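Local coordinates for endoglucanase (Clostridium thermocellum, PDB 2E4T), which hydrolyses internal beta-1,4-glucosidic bonds of cellulose and probably of xyloglucan, as the family 44 catalytic module of a larger multidomain enzyme, at residues T306-W318 with Y362-D376. Residues are numbered along the deposited sequence; the frame is centred on the assembly and turned at random. Where two conformers were deposited one is given.
Sequences TNKARLQAPRTLW and YGGGNHITGGIAQAD
R310 is the polar centre of this contact, reaching from helix 306-312 into the bend that 362-367 makes before helix 368-376. Its CG lies anti to the backbone N, carrying the chain over toward 362-364, and the bend at chi3 brings NE to Y362 O and NH1 to T369 OG1. NE donates to Y362 O at 2.9 Å, somewhat bent at 135°, and NH1 donates to T369 OG1, also at 2.9 Å. NH1 has a second acceptor in its own helix, N307 OD1, and NH2 goes to I295 O. Y362 O, T369 OG1 and N307 OD1, all close to the guanidinium plane, fix the rotation of the group, while the backbone of G364 passes over one face.

T369 OG1 is also 2.8 Å from H367 ND1, and T369 N donates to the same nitrogen, so H367 caps the start of its helix. The amide of N307 stacks on the H367 ring, planes 29° apart, with ND2 3.3 Å from CE1; P301 O takes a hydrogen bond from that ND2.

Apolar contacts follow. L311 lays CG against T369 CG2 and CD2 against I372 CG2, 3.7 Å away. P314 CG touches both Y362 CE2 and A373 CB. The L317 and Y362 side chains come at each other from opposite directions, CD1 lying beside the tyrosine OH.

Three waters finish the seam: one joins A313 O to Y362 OH and, in the D376 conformer described, another links W318 NE1 with D376 OD2, and a third bonds L311 O but only weakly D376 OD2. OD1 of that conformer bonds Y435 OH and S433 OG.

Helix 304-312, part of the link before strand 354-360, lies nearly parallel (12°, axes 8.7 Å apart) to helix 368-384, the barrel helix following that strand; strand 442-452 of the beta domain packs against A375 and D376.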
loop_
_atom_site.group_PDB
_atom_site.type_symbol
_atom_site.label_atom_id
_atom_site.label_comp_id
_atom_site.label_asym_id
_atom_site.label_seq_id
_atom_site.Cartn_x
_atom_site.Cartn_y
_atom_site.Cartn_z
ATOM N N THR A 306 14.616 12.676 -15.473
ATOM C CA THR A 306 14.054 11.954 -14.305
ATOM C C THR A 306 12.524 11.973 -14.360
ATOM O O THR A 306 11.862 10.964 -14.079
ATOM C CB THR A 306 14.543 12.517 -12.973
ATOM O OG1 THR A 306 15.952 12.757 -13.014
ATOM C CG2 THR A 306 14.182 11.620 -11.809
ATOM N N ASN A 307 11.975 13.166 -14.655
ATOM C CA ASN A 307 10.504 13.275 -14.714
ATOM C C ASN A 307 9.919 12.342 -15.787
ATOM O O ASN A 307 8.861 11.707 -15.554
ATOM C CB ASN A 307 10.117 14.701 -14.998
ATOM C CG ASN A 307 10.539 15.668 -13.910
ATOM O OD1 ASN A 307 10.774 15.266 -12.742
ATOM N ND2 ASN A 307 10.597 16.965 -14.255
ATOM N N LYS A 308 10.593 12.246 -16.947
ATOM C CA LYS A 308 10.117 11.354 -18.011
ATOM C C LYS A 308 10.196 9.896 -17.538
ATOM O O LYS A 308 9.289 9.104 -17.833
ATOM C CB LYS A 308 10.899 11.590 -19.287
ATOM C CG LYS A 308 10.518 12.878 -19.950
ATOM C CD LYS A 308 11.357 13.145 -21.194
ATOM C CE LYS A 308 10.841 14.412 -21.915
ATOM N NZ LYS A 308 11.727 14.741 -23.051
ATOM N N ALA A 309 11.275 9.517 -16.831
ATOM C CA ALA A 309 11.388 8.155 -16.341
ATOM C C ALA A 309 10.293 7.877 -15.303
ATOM O O ALA A 309 9.791 6.750 -15.215
ATOM C CB ALA A 309 12.769 7.915 -15.728
ATOM N N ARG A 310 9.946 8.880 -14.477
ATOM C CA ARG A 310 8.871 8.693 -13.492
ATOM C C ARG A 310 7.559 8.332 -14.178
ATOM O O ARG A 310 6.795 7.492 -13.711
ATOM C CB ARG A 310 8.730 9.957 -12.625
ATOM C CG ARG A 310 7.665 9.807 -11.558
ATOM C CD ARG A 310 7.574 11.012 -10.630
ATOM N NE ARG A 310 8.834 11.283 -9.983
ATOM C CZ ARG A 310 9.698 12.255 -10.330
ATOM N NH1 ARG A 310 9.355 13.195 -11.239
ATOM N NH2 ARG A 310 10.917 12.300 -9.768
ATOM N N LEU A 311 7.278 9.019 -15.319
ATOM C CA LEU A 311 6.050 8.741 -16.047
ATOM C C LEU A 311 5.987 7.315 -16.568
ATOM O O LEU A 311 4.878 6.755 -16.650
ATOM C CB LEU A 311 5.897 9.721 -17.219
ATOM C CG LEU A 311 5.633 11.166 -16.820
ATOM C CD1 LEU A 311 5.765 12.066 -18.065
ATOM C CD2 LEU A 311 4.274 11.338 -16.165
ATOM N N GLN A 312 7.127 6.728 -16.962
ATOM C CA GLN A 312 7.127 5.383 -17.509
ATOM C C GLN A 312 7.261 4.297 -16.427
ATOM O O GLN A 312 6.885 3.142 -16.684
ATOM C CB GLN A 312 8.254 5.200 -18.540
ATOM C CG GLN A 312 8.153 6.188 -19.704
ATOM C CD GLN A 312 6.821 6.124 -20.431
ATOM O OE1 GLN A 312 6.174 5.080 -20.564
ATOM N NE2 GLN A 312 6.374 7.277 -20.919
ATOM N N ALA A 313 7.826 4.640 -15.248
ATOM C CA ALA A 313 8.139 3.644 -14.251
ATOM C C ALA A 313 6.956 2.762 -13.830
ATOM O O ALA A 313 7.198 1.586 -13.503
ATOM C CB ALA A 313 8.765 4.322 -13.029
ATOM N N PRO A 314 5.721 3.263 -13.785
ATOM C CA PRO A 314 4.620 2.365 -13.399
ATOM C C PRO A 314 4.531 1.121 -14.334
ATOM O O PRO A 314 3.976 0.102 -13.909
ATOM C CB PRO A 314 3.369 3.248 -13.497
ATOM C CG PRO A 314 3.921 4.629 -13.185
ATOM C CD PRO A 314 5.249 4.665 -13.917
ATOM N N ARG A 315 5.058 1.208 -15.547
ATOM C CA ARG A 315 5.023 0.055 -16.440
ATOM C C ARG A 315 5.794 -1.137 -15.889
ATOM O O ARG A 315 5.495 -2.278 -16.266
ATOM C CB ARG A 315 5.482 0.483 -17.836
ATOM C CG ARG A 315 4.477 1.369 -18.513
ATOM C CD ARG A 315 5.034 2.056 -19.759
ATOM N NE ARG A 315 5.409 1.030 -20.751
ATOM C CZ ARG A 315 6.177 1.300 -21.808
ATOM N NH1 ARG A 315 6.659 2.544 -22.022
ATOM N NH2 ARG A 315 6.482 0.292 -22.633
ATOM N N THR A 316 6.790 -0.921 -15.021
ATOM C CA THR A 316 7.469 -2.086 -14.428
ATOM C C THR A 316 6.507 -2.949 -13.608
ATOM O O THR A 316 6.763 -4.126 -13.374
ATOM C CB THR A 316 8.651 -1.595 -13.569
ATOM O OG1 THR A 316 9.507 -0.893 -14.461
ATOM C CG2 THR A 316 9.354 -2.698 -12.837
ATOM N N LEU A 317 5.397 -2.332 -13.144
ATOM C CA LEU A 317 4.411 -3.089 -12.403
ATOM C C LEU A 317 3.725 -4.179 -13.252
ATOM O O LEU A 317 3.325 -5.204 -12.698
ATOM C CB LEU A 317 3.337 -2.173 -11.819
ATOM C CG LEU A 317 3.846 -1.165 -10.790
ATOM C CD1 LEU A 317 2.741 -0.156 -10.428
ATOM C CD2 LEU A 317 4.335 -1.860 -9.513
ATOM N N TRP A 318 3.507 -3.918 -14.569
ATOM C CA TRP A 318 2.604 -4.755 -15.340
ATOM C C TRP A 318 3.089 -5.122 -16.737
ATOM O O TRP A 318 2.560 -6.108 -17.295
ATOM C CB TRP A 318 1.201 -4.091 -15.467
ATOM C CG TRP A 318 1.233 -2.834 -16.283
ATOM C CD1 TRP A 318 1.468 -1.543 -15.845
ATOM C CD2 TRP A 318 1.045 -2.719 -17.710
ATOM N NE1 TRP A 318 1.436 -0.664 -16.904
ATOM C CE2 TRP A 318 1.202 -1.370 -18.047
ATOM C CE3 TRP A 318 0.774 -3.664 -18.727
ATOM C CZ2 TRP A 318 1.081 -0.906 -19.365
ATOM C CZ3 TRP A 318 0.703 -3.198 -20.038
ATOM C CH2 TRP A 318 0.851 -1.839 -20.350
ATOM N N TYR A 362 6.344 7.134 -5.907
ATOM C CA TYR A 362 6.982 7.320 -7.202
ATOM C C TYR A 362 7.744 8.654 -7.307
ATOM O O TYR A 362 8.331 8.936 -8.368
ATOM C CB TYR A 362 5.960 7.130 -8.335
ATOM C CG TYR A 362 5.755 5.665 -8.636
ATOM C CD1 TYR A 362 5.152 4.804 -7.691
ATOM C CD2 TYR A 362 6.246 5.106 -9.811
ATOM C CE1 TYR A 362 5.098 3.431 -7.886
ATOM C CE2 TYR A 362 6.172 3.748 -10.039
ATOM C CZ TYR A 362 5.638 2.902 -9.062
ATOM O OH TYR A 362 5.568 1.534 -9.203
ATOM N N GLY A 363 7.772 9.401 -6.213
ATOM C CA GLY A 363 8.523 10.646 -6.214
ATOM C C GLY A 363 7.785 11.752 -6.934
ATOM O O GLY A 363 6.649 11.633 -7.397
ATOM N N GLY A 364 8.481 12.918 -7.020
ATOM C CA GLY A 364 7.895 14.027 -7.730
ATOM C C GLY A 364 6.526 14.443 -7.207
ATOM O O GLY A 364 5.689 14.902 -7.963
ATOM N N GLY A 365 6.307 14.312 -5.889
ATOM C CA GLY A 365 4.916 14.388 -5.389
ATOM C C GLY A 365 4.324 15.778 -5.466
ATOM O O GLY A 365 3.098 15.933 -5.404
ATOM N N ASN A 366 5.190 16.792 -5.598
ATOM C CA ASN A 366 4.795 18.185 -5.794
ATOM C C ASN A 366 4.969 18.633 -7.256
ATOM O O ASN A 366 4.957 19.836 -7.556
ATOM C CB ASN A 366 5.540 19.114 -4.845
ATOM C CG ASN A 366 7.036 19.095 -5.115
ATOM O OD1 ASN A 366 7.544 18.258 -5.838
ATOM N ND2 ASN A 366 7.730 20.085 -4.590
ATOM N N HIS A 367 5.038 17.656 -8.175
ATOM C CA HIS A 367 5.233 17.914 -9.596
ATOM C C HIS A 367 4.151 17.178 -10.380
ATOM O O HIS A 367 3.708 16.076 -9.992
ATOM C CB HIS A 367 6.624 17.376 -10.046
ATOM C CG HIS A 367 7.042 17.776 -11.418
ATOM N ND1 HIS A 367 6.920 16.951 -12.536
ATOM C CD2 HIS A 367 7.621 18.930 -11.812
ATOM C CE1 HIS A 367 7.393 17.638 -13.567
ATOM N NE2 HIS A 367 7.837 18.834 -13.162
ATOM N N ILE A 368 3.793 17.712 -11.552
ATOM C CA ILE A 368 2.758 17.073 -12.362
ATOM C C ILE A 368 3.111 15.596 -12.619
ATOM O O ILE A 368 2.174 14.749 -12.631
ATOM C CB ILE A 368 2.544 17.825 -13.699
ATOM C CG1 ILE A 368 1.403 17.222 -14.521
ATOM C CG2 ILE A 368 3.821 17.889 -14.545
ATOM C CD1 ILE A 368 0.058 17.107 -13.826
ATOM N N THR A 369 4.374 15.257 -12.834
ATOM C CA THR A 369 4.695 13.858 -13.146
ATOM C C THR A 369 4.478 12.933 -11.942
ATOM O O THR A 369 4.198 11.730 -12.150
ATOM C CB THR A 369 6.091 13.702 -13.733
ATOM O OG1 THR A 369 7.107 14.119 -12.777
ATOM C CG2 THR A 369 6.237 14.400 -15.045
ATOM N N GLY A 370 4.602 13.436 -10.714
ATOM C CA GLY A 370 4.240 12.620 -9.573
ATOM C C GLY A 370 2.755 12.364 -9.513
ATOM O O GLY A 370 2.302 11.286 -9.077
ATOM N N GLY A 371 1.934 13.331 -9.952
ATOM C CA GLY A 371 0.482 13.133 -9.989
ATOM C C GLY A 371 0.046 12.181 -11.089
ATOM O O GLY A 371 -0.836 11.324 -10.870
ATOM N N ILE A 372 0.621 12.326 -12.278
ATOM C CA ILE A 372 0.299 11.419 -13.364
ATOM C C ILE A 372 0.768 10.004 -13.022
ATOM O O ILE A 372 0.007 9.034 -13.207
ATOM C CB ILE A 372 0.859 11.927 -14.704
ATOM C CG1 ILE A 372 0.160 13.261 -15.079
ATOM C CG2 ILE A 372 0.658 10.858 -15.778
ATOM C CD1 ILE A 372 0.751 13.928 -16.318
ATOM N N ALA A 373 1.993 9.859 -12.524
ATOM C CA ALA A 373 2.458 8.522 -12.143
ATOM C C ALA A 373 1.553 7.927 -11.066
ATOM O O ALA A 373 1.221 6.730 -11.125
ATOM C CB ALA A 373 3.917 8.553 -11.688
ATOM N N GLN A 374 1.164 8.742 -10.059
ATOM C CA GLN A 374 0.278 8.228 -9.012
ATOM C C GLN A 374 -1.038 7.726 -9.611
ATOM O O GLN A 374 -1.539 6.642 -9.266
ATOM C CB GLN A 374 0.015 9.335 -7.988
ATOM C CG GLN A 374 -0.950 8.886 -6.879
ATOM C CD GLN A 374 -0.355 7.824 -5.991
ATOM O OE1 GLN A 374 0.861 7.599 -5.948
ATOM N NE2 GLN A 374 -1.223 7.154 -5.227
ATOM N N ALA A 375 -1.657 8.545 -10.503
ATOM C CA ALA A 375 -2.920 8.113 -11.111
ATOM C C ALA A 375 -2.714 6.839 -11.921
ATOM O O ALA A 375 -3.606 5.961 -11.987
ATOM C CB ALA A 375 -3.488 9.248 -11.969
ATOM N N ASP A 376 -1.553 6.714 -12.591
ATOM C CA ASP A 376 -1.286 5.525 -13.404
ATOM C C ASP A 376 -1.196 4.299 -12.476
ATOM O O ASP A 376 -1.815 3.234 -12.743
ATOM C CB ASP A 376 0.023 5.744 -14.168
ATOM C CG ASP A 376 0.159 4.904 -15.416
ATOM O OD1 ASP A 376 -0.880 4.556 -16.028
ATOM O OD2 ASP A 376 1.339 4.549 -15.744
HETATM O O HOH W 1 2.505 7.623 -15.423
HETATM O O HOH W 2 7.426 0.634 -10.895
HETATM O O HOH W 3 1.244 2.159 -17.298
#